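Side-chain contacts in TipC2 (Streptococcus intermedius B196, PDB 6DHX), which is probably an immunity protein that neutralises an antibacterial toxin exported by the type VII secretion system: residues I21-E24 against I25-T29; A69-G72 against N73-K76; E159-V162 against N163-L167; K168-C171 against S172-K175. One frame throughout, in Å; residues are numbered along the deposited sequence.

Contact 1 (I21-E24 against I25-T29); sequences IFDE and IYQET
Ile21 and Ile25 sit one turn apart on helix 21-32, an alpha-helix with regular i to i+4 bonding. Ile25 N bonds to Ile21 O at 3.0 Å, and Tyr26, Gln27 and Glu28 repeat the pattern. The isoleucine side is the tight one. Ile25 CG1 lies beside its own backbone N (chi1 -64°), which turns it back toward the carbonyl one turn earlier, 3.4 Å from Ile21 O. Its CD1 reaches Ile21 CG1 at 4.4 Å. Leu167 of helix 151-173 packs against both side chains, and Phe81 of strand 74-82 against Ile25. Glu24 is also buried, held by Ser176, Trp170 NE1 and the backbone N of Lys177. The solvent side is at Gln27 and Glu28, both partly exposed. Asp23 and Gln27 run side by side but touch only loosely, with Gln27 OE1 3.7 Å from Asp23 CB. Their carboxylate and amide planes are 42° apart. Arg112 joins them: its NH1 meets both Asp23 OD1 and Gln27 OE1, while Arg115 forms a salt bridge to Asp23 OD2. At the far end, Ile25 O takes two bonds from opposite faces of its carbonyl plane, one from Thr29 N at 2.9 Å and one from Thr29 OG1 at 2.8 Å.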
loop_
_atom_site.group_PDB
_atom_site.type_symbol
_atom_site.label_atom_id
_atom_site.label_comp_id
_atom_site.label_asym_id
_atom_site.label_seq_id
_atom_site.Cartn_x
_atom_site.Cartn_y
_atom_site.Cartn_z
ATOM N N ILE A 21 -7.666 9.471 -6.429
ATOM C CA ILE A 21 -6.566 8.794 -7.091
ATOM C C ILE A 21 -6.591 7.300 -6.831
ATOM O O ILE A 21 -6.123 6.519 -7.677
ATOM C CB ILE A 21 -5.213 9.412 -6.657
ATOM C CG1 ILE A 21 -4.094 8.903 -7.552
ATOM C CG2 ILE A 21 -4.932 9.124 -5.131
ATOM C CD1 ILE A 21 -2.810 9.784 -7.465
ATOM N N PHE A 22 -7.144 6.860 -5.698
ATOM C CA PHE A 22 -7.198 5.430 -5.407
ATOM C C PHE A 22 -8.258 4.747 -6.268
ATOM O O PHE A 22 -8.034 3.633 -6.743
ATOM C CB PHE A 22 -7.472 5.195 -3.905
ATOM C CG PHE A 22 -6.454 5.925 -3.043
ATOM C CD1 PHE A 22 -5.131 5.458 -2.991
ATOM C CD2 PHE A 22 -6.774 7.116 -2.440
ATOM C CE1 PHE A 22 -4.141 6.172 -2.302
ATOM C CE2 PHE A 22 -5.779 7.856 -1.735
ATOM C CZ PHE A 22 -4.467 7.366 -1.675
ATOM N N ASP A 23 -9.416 5.390 -6.460
ATOM C CA ASP A 23 -10.380 4.885 -7.451
ATOM C C ASP A 23 -9.717 4.752 -8.818
ATOM O O ASP A 23 -10.014 3.834 -9.585
ATOM C CB ASP A 23 -11.567 5.838 -7.641
ATOM C CG ASP A 23 -12.570 5.822 -6.505
ATOM O OD1 ASP A 23 -12.697 4.843 -5.737
ATOM O OD2 ASP A 23 -13.309 6.847 -6.403
ATOM N N GLU A 24 -8.916 5.739 -9.196
ATOM C CA GLU A 24 -8.318 5.714 -10.520
ATOM C C GLU A 24 -7.400 4.499 -10.673
ATOM O O GLU A 24 -7.480 3.748 -11.659
ATOM C CB GLU A 24 -7.586 7.050 -10.704
ATOM C CG GLU A 24 -7.101 7.365 -12.037
ATOM C CD GLU A 24 -6.393 8.721 -12.008
ATOM O OE1 GLU A 24 -5.227 8.725 -11.558
ATOM O OE2 GLU A 24 -7.025 9.735 -12.401
ATOM N N ILE A 25 -6.547 4.263 -9.681
ATOM C CA ILE A 25 -5.684 3.080 -9.687
ATOM C C ILE A 25 -6.512 1.792 -9.690
ATOM O O ILE A 25 -6.222 0.862 -10.462
ATOM C CB ILE A 25 -4.719 3.094 -8.486
ATOM C CG1 ILE A 25 -3.750 4.293 -8.574
ATOM C CG2 ILE A 25 -3.921 1.765 -8.440
ATOM C CD1 ILE A 25 -3.005 4.612 -7.181
ATOM N N TYR A 26 -7.524 1.719 -8.823
ATOM C CA TYR A 26 -8.348 0.514 -8.733
ATOM C C TYR A 26 -9.031 0.242 -10.076
ATOM O O TYR A 26 -8.982 -0.882 -10.607
ATOM C CB TYR A 26 -9.390 0.690 -7.611
ATOM C CG TYR A 26 -10.312 -0.494 -7.443
ATOM C CD1 TYR A 26 -11.433 -0.649 -8.273
ATOM C CD2 TYR A 26 -10.082 -1.460 -6.433
ATOM C CE1 TYR A 26 -12.268 -1.755 -8.118
ATOM C CE2 TYR A 26 -10.922 -2.569 -6.285
ATOM C CZ TYR A 26 -12.002 -2.696 -7.120
ATOM O OH TYR A 26 -12.867 -3.739 -7.010
ATOM N N GLN A 27 -9.681 1.271 -10.635
ATOM C CA GLN A 27 -10.486 1.053 -11.844
ATOM C C GLN A 27 -9.613 0.775 -13.049
ATOM O O GLN A 27 -9.977 -0.030 -13.911
ATOM C CB GLN A 27 -11.385 2.276 -12.091
ATOM C CG GLN A 27 -12.454 2.359 -10.973
ATOM C CD GLN A 27 -13.385 3.556 -11.072
ATOM O OE1 GLN A 27 -13.749 4.127 -10.040
ATOM N NE2 GLN A 27 -13.797 3.947 -12.303
ATOM N N GLU A 28 -8.490 1.487 -13.180
ATOM C CA GLU A 28 -7.681 1.208 -14.365
ATOM C C GLU A 28 -7.020 -0.157 -14.238
ATOM O O GLU A 28 -6.843 -0.842 -15.259
ATOM C CB GLU A 28 -6.645 2.302 -14.551
ATOM C CG GLU A 28 -5.733 2.148 -15.784
ATOM C CD GLU A 28 -6.416 2.309 -17.137
ATOM O OE1 GLU A 28 -7.595 2.703 -17.219
ATOM O OE2 GLU A 28 -5.700 2.078 -18.133
ATOM N N THR A 29 -6.669 -0.559 -13.007
ATOM C CA THR A 29 -6.101 -1.908 -12.859
ATOM C C THR A 29 -7.145 -2.967 -13.107
ATOM O O THR A 29 -6.853 -3.944 -13.789
ATOM C CB THR A 29 -5.439 -2.088 -11.483
ATOM O OG1 THR A 29 -4.436 -1.076 -11.331
ATOM C CG2 THR A 29 -4.770 -3.534 -11.404
#

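Contact 2 (A69-G72 against N73-K76); sequences AKTG and NYTK
Thr71 and Tyr74 lie side by side and point the same way. Thr71 CG2 touches the ring at Tyr74 CD2, 4.2 Å away. The tighter approach comes from the Thr71 backbone. Its O lies at the edge of the tyrosine ring, in the ring plane, 3.2 Å from Tyr74 CD2. The same oxygen accepts the hydrogen bond from Tyr74 N at 2.9 Å. That bond closes a type II' beta turn from Thr71 to Tyr74, which leads the chain into strand 74-82. Gly72 takes the second turn position with a positive phi, and Asn73 the third. Lys70 approaches the strand quite differently. Its chain is extended as far as CD and then bends at chi3 (-54°), which brings the ammonium group back over the backbone of Thr75. Lys70 CD passes 3.7 Å from Thr75 C. Lys70 NZ bonds to Thr75 O at 2.9 Å, from above the carbonyl plane by 60°. NZ also forms a salt bridge to Asp67, so two partners fix the end of this chain. Lys70 CD lies 3.8 Å from Lys76 N, a buried donor for which the model holds no partner. The Tyr74 ring runs the other way, to helix 151-173, where it packs on Ile161 and its OH bonds to His157 ND1.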
loop_
_atom_site.group_PDB
_atom_site.type_symbol
_atom_site.label_atom_id
_atom_site.label_comp_id
_atom_site.label_asym_id
_atom_site.label_seq_id
_atom_site.Cartn_x
_atom_site.Cartn_y
_atom_site.Cartn_z
ATOM N N ALA A 69 14.692 -0.794 -7.113
ATOM C CA ALA A 69 13.829 0.360 -6.875
ATOM C C ALA A 69 13.592 0.636 -5.398
ATOM O O ALA A 69 12.794 1.513 -5.082
ATOM C CB ALA A 69 12.472 0.164 -7.565
ATOM N N LYS A 70 14.232 -0.105 -4.491
ATOM C CA LYS A 70 14.073 0.119 -3.054
ATOM C C LYS A 70 15.291 0.838 -2.477
ATOM O O LYS A 70 16.437 0.544 -2.838
ATOM C CB LYS A 70 13.826 -1.200 -2.313
ATOM C CG LYS A 70 12.383 -1.674 -2.461
ATOM C CD LYS A 70 12.153 -2.994 -1.737
ATOM C CE LYS A 70 13.149 -4.039 -2.179
ATOM N NZ LYS A 70 12.835 -5.424 -1.711
ATOM N N THR A 71 15.027 1.776 -1.566
ATOM C CA THR A 71 16.006 2.706 -1.021
ATOM C C THR A 71 16.311 2.368 0.439
ATOM O O THR A 71 15.437 1.897 1.176
ATOM C CB THR A 71 15.477 4.153 -1.129
ATOM O OG1 THR A 71 15.811 4.895 0.048
ATOM C CG2 THR A 71 13.937 4.172 -1.297
ATOM N N GLY A 72 17.566 2.593 0.842
ATOM C CA GLY A 72 17.938 2.593 2.246
ATOM C C GLY A 72 17.465 1.389 3.035
ATOM O O GLY A 72 17.804 0.255 2.686
ATOM N N ASN A 73 16.679 1.604 4.092
ATOM C CA ASN A 73 16.254 0.499 4.940
ATOM C C ASN A 73 14.919 -0.110 4.513
ATOM O O ASN A 73 14.384 -0.962 5.241
ATOM C CB ASN A 73 16.159 0.943 6.408
ATOM C CG ASN A 73 17.522 1.144 7.048
ATOM O OD1 ASN A 73 17.794 2.188 7.645
ATOM N ND2 ASN A 73 18.385 0.141 6.928
ATOM N N TYR A 74 14.356 0.301 3.378
ATOM C CA TYR A 74 13.045 -0.217 2.985
ATOM C C TYR A 74 13.201 -1.598 2.368
ATOM O O TYR A 74 13.988 -1.794 1.433
ATOM C CB TYR A 74 12.342 0.741 2.019
ATOM C CG TYR A 74 12.011 2.062 2.683
ATOM C CD1 TYR A 74 10.836 2.227 3.420
ATOM C CD2 TYR A 74 12.891 3.137 2.608
ATOM C CE1 TYR A 74 10.544 3.441 4.052
ATOM C CE2 TYR A 74 12.608 4.348 3.226
ATOM C CZ TYR A 74 11.424 4.497 3.946
ATOM O OH TYR A 74 11.151 5.698 4.587
ATOM N N THR A 75 12.442 -2.555 2.889
ATOM C CA THR A 75 12.598 -3.959 2.541
ATOM C C THR A 75 11.519 -4.451 1.584
ATOM O O THR A 75 11.703 -5.511 0.962
ATOM C CB THR A 75 12.586 -4.824 3.814
ATOM O OG1 THR A 75 11.363 -4.608 4.531
ATOM C CG2 THR A 75 13.742 -4.447 4.712
ATOM N N LYS A 76 10.395 -3.737 1.491
ATOM C CA LYS A 76 9.275 -4.184 0.672
ATOM C C LYS A 76 8.352 -3.008 0.404
ATOM O O LYS A 76 8.062 -2.216 1.305
ATOM C CB LYS A 76 8.485 -5.305 1.371
ATOM C CG LYS A 76 7.407 -5.922 0.509
ATOM C CD LYS A 76 6.889 -7.219 1.158
ATOM C CE LYS A 76 5.948 -7.924 0.210
ATOM N NZ LYS A 76 5.431 -9.226 0.799
#

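Contact 3 (E159-V162 against N163-L167); sequences EKIV and NQKVL
The backbone between Glu159 and Leu167 makes wide, pi-type turns, with an i to i+5 bond from Leu167 N to Val162 O at 2.8 Å and others from Gln164 N to Glu159 O and from Val166 N to Ile161 O. The side chains follow this spacing. Glu159 bends at chi2 (66°), so its carboxylate turns up along the helix and meets two amides. Asn163 ND2 bonds to Glu159 OE1 at 2.8 Å. The bond is almost straight (176°) and lies in the asparagine amide plane, although the two side chains cross at about a right angle. Gln164 NE2 bonds to Glu159 OE2 at 2.7 Å and is more bent (145°). Both oxygens are approached from out of the carboxylate plane. Two neutral N-H donors on one carboxylate would probably favour its charged form. Asn163 OD1 is taken by Tyr183 OH, which settles the rotation of the amide. On the apolar side the i to i+5 pairs touch again. Val162 CG1 lies 4.1 Å from Leu167 CD1, the two side chains pointing the same way, and Ile161 CG2 lies 4.4 Å from Val166 CG2. This side faces the sheet: Ile161 and Val162 pack on Phe94 of strand 89-99, Val166 packs on Ile79 of strand 74-82, and Leu167 extends the packing to helix 21-32.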
loop_
_atom_site.group_PDB
_atom_site.type_symbol
_atom_site.label_atom_id
_atom_site.label_comp_id
_atom_site.label_asym_id
_atom_site.label_seq_id
_atom_site.Cartn_x
_atom_site.Cartn_y
_atom_site.Cartn_z
ATOM N N GLU A 159 4.825 9.930 3.461
ATOM C CA GLU A 159 5.051 10.918 2.405
ATOM C C GLU A 159 6.113 10.422 1.429
ATOM O O GLU A 159 5.960 10.549 0.214
ATOM C CB GLU A 159 5.455 12.261 3.019
ATOM C CG GLU A 159 5.985 13.306 2.028
ATOM C CD GLU A 159 4.938 13.797 1.037
ATOM O OE1 GLU A 159 3.718 13.702 1.316
ATOM O OE2 GLU A 159 5.349 14.330 -0.022
ATOM N N LYS A 160 7.187 9.846 1.953
ATOM C CA LYS A 160 8.296 9.431 1.100
ATOM C C LYS A 160 7.922 8.260 0.190
ATOM O O LYS A 160 8.268 8.253 -0.999
ATOM C CB LYS A 160 9.477 9.057 1.988
ATOM C CG LYS A 160 10.731 8.695 1.187
ATOM C CD LYS A 160 11.848 8.368 2.204
ATOM C CE LYS A 160 13.013 7.645 1.545
ATOM N NZ LYS A 160 13.551 8.413 0.394
ATOM N N ILE A 161 7.248 7.253 0.737
ATOM C CA ILE A 161 6.983 6.042 -0.029
ATOM C C ILE A 161 5.653 6.106 -0.742
ATOM O O ILE A 161 5.568 5.741 -1.923
ATOM C CB ILE A 161 7.049 4.794 0.876
ATOM C CG1 ILE A 161 8.439 4.684 1.522
ATOM C CG2 ILE A 161 6.637 3.522 0.057
ATOM C CD1 ILE A 161 9.612 4.592 0.507
ATOM N N VAL A 162 4.568 6.464 -0.045
ATOM C CA VAL A 162 3.275 6.450 -0.744
ATOM C C VAL A 162 3.172 7.639 -1.694
ATOM O O VAL A 162 2.802 7.483 -2.857
ATOM C CB VAL A 162 2.079 6.420 0.225
ATOM C CG1 VAL A 162 0.719 6.520 -0.582
ATOM C CG2 VAL A 162 2.078 5.110 1.038
ATOM N N ASN A 163 3.434 8.855 -1.193
ATOM C CA ASN A 163 3.197 10.001 -2.073
ATOM C C ASN A 163 4.304 10.177 -3.107
ATOM O O ASN A 163 4.029 10.299 -4.308
ATOM C CB ASN A 163 3.023 11.266 -1.227
ATOM C CG ASN A 163 1.661 11.284 -0.541
ATOM O OD1 ASN A 163 0.736 10.592 -0.979
ATOM N ND2 ASN A 163 1.522 12.079 0.501
ATOM N N GLN A 164 5.556 10.194 -2.664
ATOM C CA GLN A 164 6.679 10.545 -3.526
ATOM C C GLN A 164 7.197 9.361 -4.325
ATOM O O GLN A 164 8.063 9.531 -5.209
ATOM C CB GLN A 164 7.824 11.161 -2.678
ATOM C CG GLN A 164 7.459 12.540 -2.076
ATOM C CD GLN A 164 6.672 13.376 -3.086
ATOM O OE1 GLN A 164 7.086 13.522 -4.248
ATOM N NE2 GLN A 164 5.516 13.888 -2.664
ATOM N N LYS A 165 6.676 8.167 -4.086
ATOM C CA LYS A 165 7.141 7.036 -4.863
ATOM C C LYS A 165 5.962 6.331 -5.527
ATOM O O LYS A 165 5.829 6.394 -6.767
ATOM C CB LYS A 165 7.962 6.076 -3.989
ATOM C CG LYS A 165 8.687 4.974 -4.765
ATOM C CD LYS A 165 9.696 4.295 -3.825
ATOM C CE LYS A 165 10.440 3.182 -4.515
ATOM N NZ LYS A 165 11.316 3.685 -5.639
ATOM N N VAL A 166 5.085 5.691 -4.751
ATOM C CA VAL A 166 4.011 4.886 -5.359
ATOM C C VAL A 166 3.074 5.760 -6.182
ATOM O O VAL A 166 2.756 5.439 -7.339
ATOM C CB VAL A 166 3.211 4.121 -4.289
ATOM C CG1 VAL A 166 2.001 3.405 -4.959
ATOM C CG2 VAL A 166 4.124 3.125 -3.525
ATOM N N LEU A 167 2.578 6.846 -5.594
ATOM C CA LEU A 167 1.597 7.646 -6.329
ATOM C C LEU A 167 2.279 8.475 -7.415
ATOM O O LEU A 167 1.693 8.726 -8.482
ATOM C CB LEU A 167 0.786 8.545 -5.387
ATOM C CG LEU A 167 -0.128 7.791 -4.399
ATOM C CD1 LEU A 167 -0.920 8.790 -3.520
ATOM C CD2 LEU A 167 -1.138 6.845 -5.159
#

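Contact 4 (K168-C171 against S172-K175); sequences KDWC and SIYK
Tyr174 lies along Trp170, and its side chain can be followed outward from CB. Tyr174 CB sits over one face of the tryptophan, 3.9 Å from the centroid of the six-membered ring, a CH-pi contact. Next, Tyr174 CG meets Trp170 CZ2 at 3.5 Å. The first torsion (chi1 -174°) lays the ring alongside the indole. The ring then divides. Tyr174 CD2 lies 3.6 Å from Trp170 NE1, which gives its hydrogen bond to Glu24 of helix 21-32. Tyr174 CD1 stays near Trp170 CZ2 at 4.1 Å. Farther out, CE2 and CE1 leave the tryptophan and pack against Glu24 and Glu28. The two side chains run the same way; their ring planes are 27° apart, but slid along each other they barely overlap. Ile173 comes in across the tryptophan, with its CD1 near Trp170 CE3. Toward the end of helix 151-173 the backbone bonding is weak and uneven. Trp170 O accepts from Tyr174 N at 2.9 Å and from Ile173 N at 3.1 Å. Asp169 O is gripped by one residue twice, by Ser172 N at 3.0 Å and by Ser172 OG at 2.6 Å, the hydroxyl being in the crowded position between N and C. The chemistry implies a backbone held by shared carbonyls and a serine hydroxyl, while Tyr174 adds a CH-pi contact and its inner ring edge, without a full stack.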
loop_
_atom_site.group_PDB
_atom_site.type_symbol
_atom_site.label_atom_id
_atom_site.label_comp_id
_atom_site.label_asym_id
_atom_site.label_seq_id
_atom_site.Cartn_x
_atom_site.Cartn_y
_atom_site.Cartn_z
ATOM N N LYS A 168 3.513 8.893 -7.185
ATOM C CA LYS A 168 4.242 9.605 -8.240
ATOM C C LYS A 168 4.514 8.665 -9.422
ATOM O O LYS A 168 4.407 9.058 -10.597
ATOM C CB LYS A 168 5.543 10.160 -7.662
ATOM C CG LYS A 168 6.287 11.084 -8.609
ATOM C CD LYS A 168 7.576 11.570 -7.973
ATOM C CE LYS A 168 8.211 12.710 -8.755
ATOM N NZ LYS A 168 9.423 13.203 -8.059
ATOM N N ASP A 169 4.812 7.396 -9.117
ATOM C CA ASP A 169 4.964 6.375 -10.156
ATOM C C ASP A 169 3.673 6.179 -10.935
ATOM O O ASP A 169 3.703 6.032 -12.159
ATOM C CB ASP A 169 5.384 5.031 -9.547
ATOM C CG ASP A 169 6.862 4.967 -9.219
ATOM O OD1 ASP A 169 7.603 5.876 -9.624
ATOM O OD2 ASP A 169 7.282 4.016 -8.543
ATOM N N TRP A 170 2.534 6.090 -10.226
ATOM C CA TRP A 170 1.245 5.987 -10.911
ATOM C C TRP A 170 1.071 7.113 -11.909
ATOM O O TRP A 170 0.677 6.890 -13.068
ATOM C CB TRP A 170 0.098 6.057 -9.881
ATOM C CG TRP A 170 -1.241 6.052 -10.573
ATOM C CD1 TRP A 170 -2.146 7.093 -10.670
ATOM C CD2 TRP A 170 -1.806 4.950 -11.306
ATOM N NE1 TRP A 170 -3.241 6.688 -11.422
ATOM C CE2 TRP A 170 -3.062 5.386 -11.818
ATOM C CE3 TRP A 170 -1.374 3.638 -11.562
ATOM C CZ2 TRP A 170 -3.908 4.545 -12.563
ATOM C CZ3 TRP A 170 -2.232 2.775 -12.326
ATOM C CH2 TRP A 170 -3.469 3.241 -12.807
ATOM N N CYS A 171 1.374 8.350 -11.471
ATOM C CA CYS A 171 1.212 9.494 -12.376
ATOM C C CYS A 171 2.229 9.490 -13.519
ATOM O O CYS A 171 2.000 10.177 -14.524
ATOM C CB CYS A 171 1.282 10.839 -11.596
ATOM S SG CYS A 171 -0.143 10.920 -10.377
ATOM N N SER A 172 3.270 8.662 -13.450
ATOM C CA SER A 172 4.199 8.533 -14.571
ATOM C C SER A 172 3.728 7.545 -15.633
ATOM O O SER A 172 4.253 7.581 -16.751
ATOM C CB SER A 172 5.581 8.076 -14.073
ATOM O OG SER A 172 5.623 6.679 -13.845
ATOM N N ILE A 173 2.798 6.638 -15.309
ATOM C CA ILE A 173 2.304 5.688 -16.312
ATOM C C ILE A 173 0.850 5.923 -16.696
ATOM O O ILE A 173 0.397 5.360 -17.703
ATOM C CB ILE A 173 2.470 4.234 -15.835
ATOM C CG1 ILE A 173 1.573 4.004 -14.613
ATOM C CG2 ILE A 173 3.907 3.963 -15.486
ATOM C CD1 ILE A 173 1.638 2.561 -14.141
ATOM N N TYR A 174 0.117 6.745 -15.959
ATOM C CA TYR A 174 -1.283 7.056 -16.216
ATOM C C TYR A 174 -1.485 8.568 -16.152
ATOM O O TYR A 174 -0.976 9.211 -15.238
ATOM C CB TYR A 174 -2.167 6.368 -15.156
ATOM C CG TYR A 174 -3.631 6.531 -15.452
ATOM C CD1 TYR A 174 -4.232 5.746 -16.440
ATOM C CD2 TYR A 174 -4.408 7.467 -14.768
ATOM C CE1 TYR A 174 -5.551 5.875 -16.741
ATOM C CE2 TYR A 174 -5.764 7.622 -15.075
ATOM C CZ TYR A 174 -6.322 6.798 -16.065
ATOM O OH TYR A 174 -7.648 6.885 -16.431
ATOM N N LYS A 175 -2.229 9.139 -17.105
ATOM C CA LYS A 175 -2.468 10.593 -17.073
ATOM C C LYS A 175 -3.545 10.883 -16.021
ATOM O O LYS A 175 -4.739 10.997 -16.295
ATOM C CB LYS A 175 -2.835 11.116 -18.457
ATOM C CG LYS A 175 -2.589 12.623 -18.572
ATOM C CD LYS A 175 -3.207 13.177 -19.843
ATOM C CE LYS A 175 -3.020 14.669 -19.962
ATOM N NZ LYS A 175 -3.608 15.109 -21.267
#

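How the contacts relate
Contact 1 is buried, contact 3 is partly buried, and contacts 2 and 4 lie at the surface. Contacts 3 and 4 are successive parts of helix 151-173, and contact 1 belongs to helix 21-32. The two helices meet where Leu167 CD2 packs on Ile25 CD1 at 3.5 Å and where Glu24 OE1 lies 2.8 Å from Trp170 NE1. Contact 2 meets contact 3 where Lys165 NZ reaches Ala69 O at 2.7 Å. It stays about 15 Å from contact 1 at the nearest atoms. Contact 1 combines buried isoleucines with an aspartate tied to arginines. Contact 3 pairs amides on a carboxylate with apolar packing. At the surface, contact 2 sets a lysine on a carbonyl, and contact 4 an aromatic pair beside a serine.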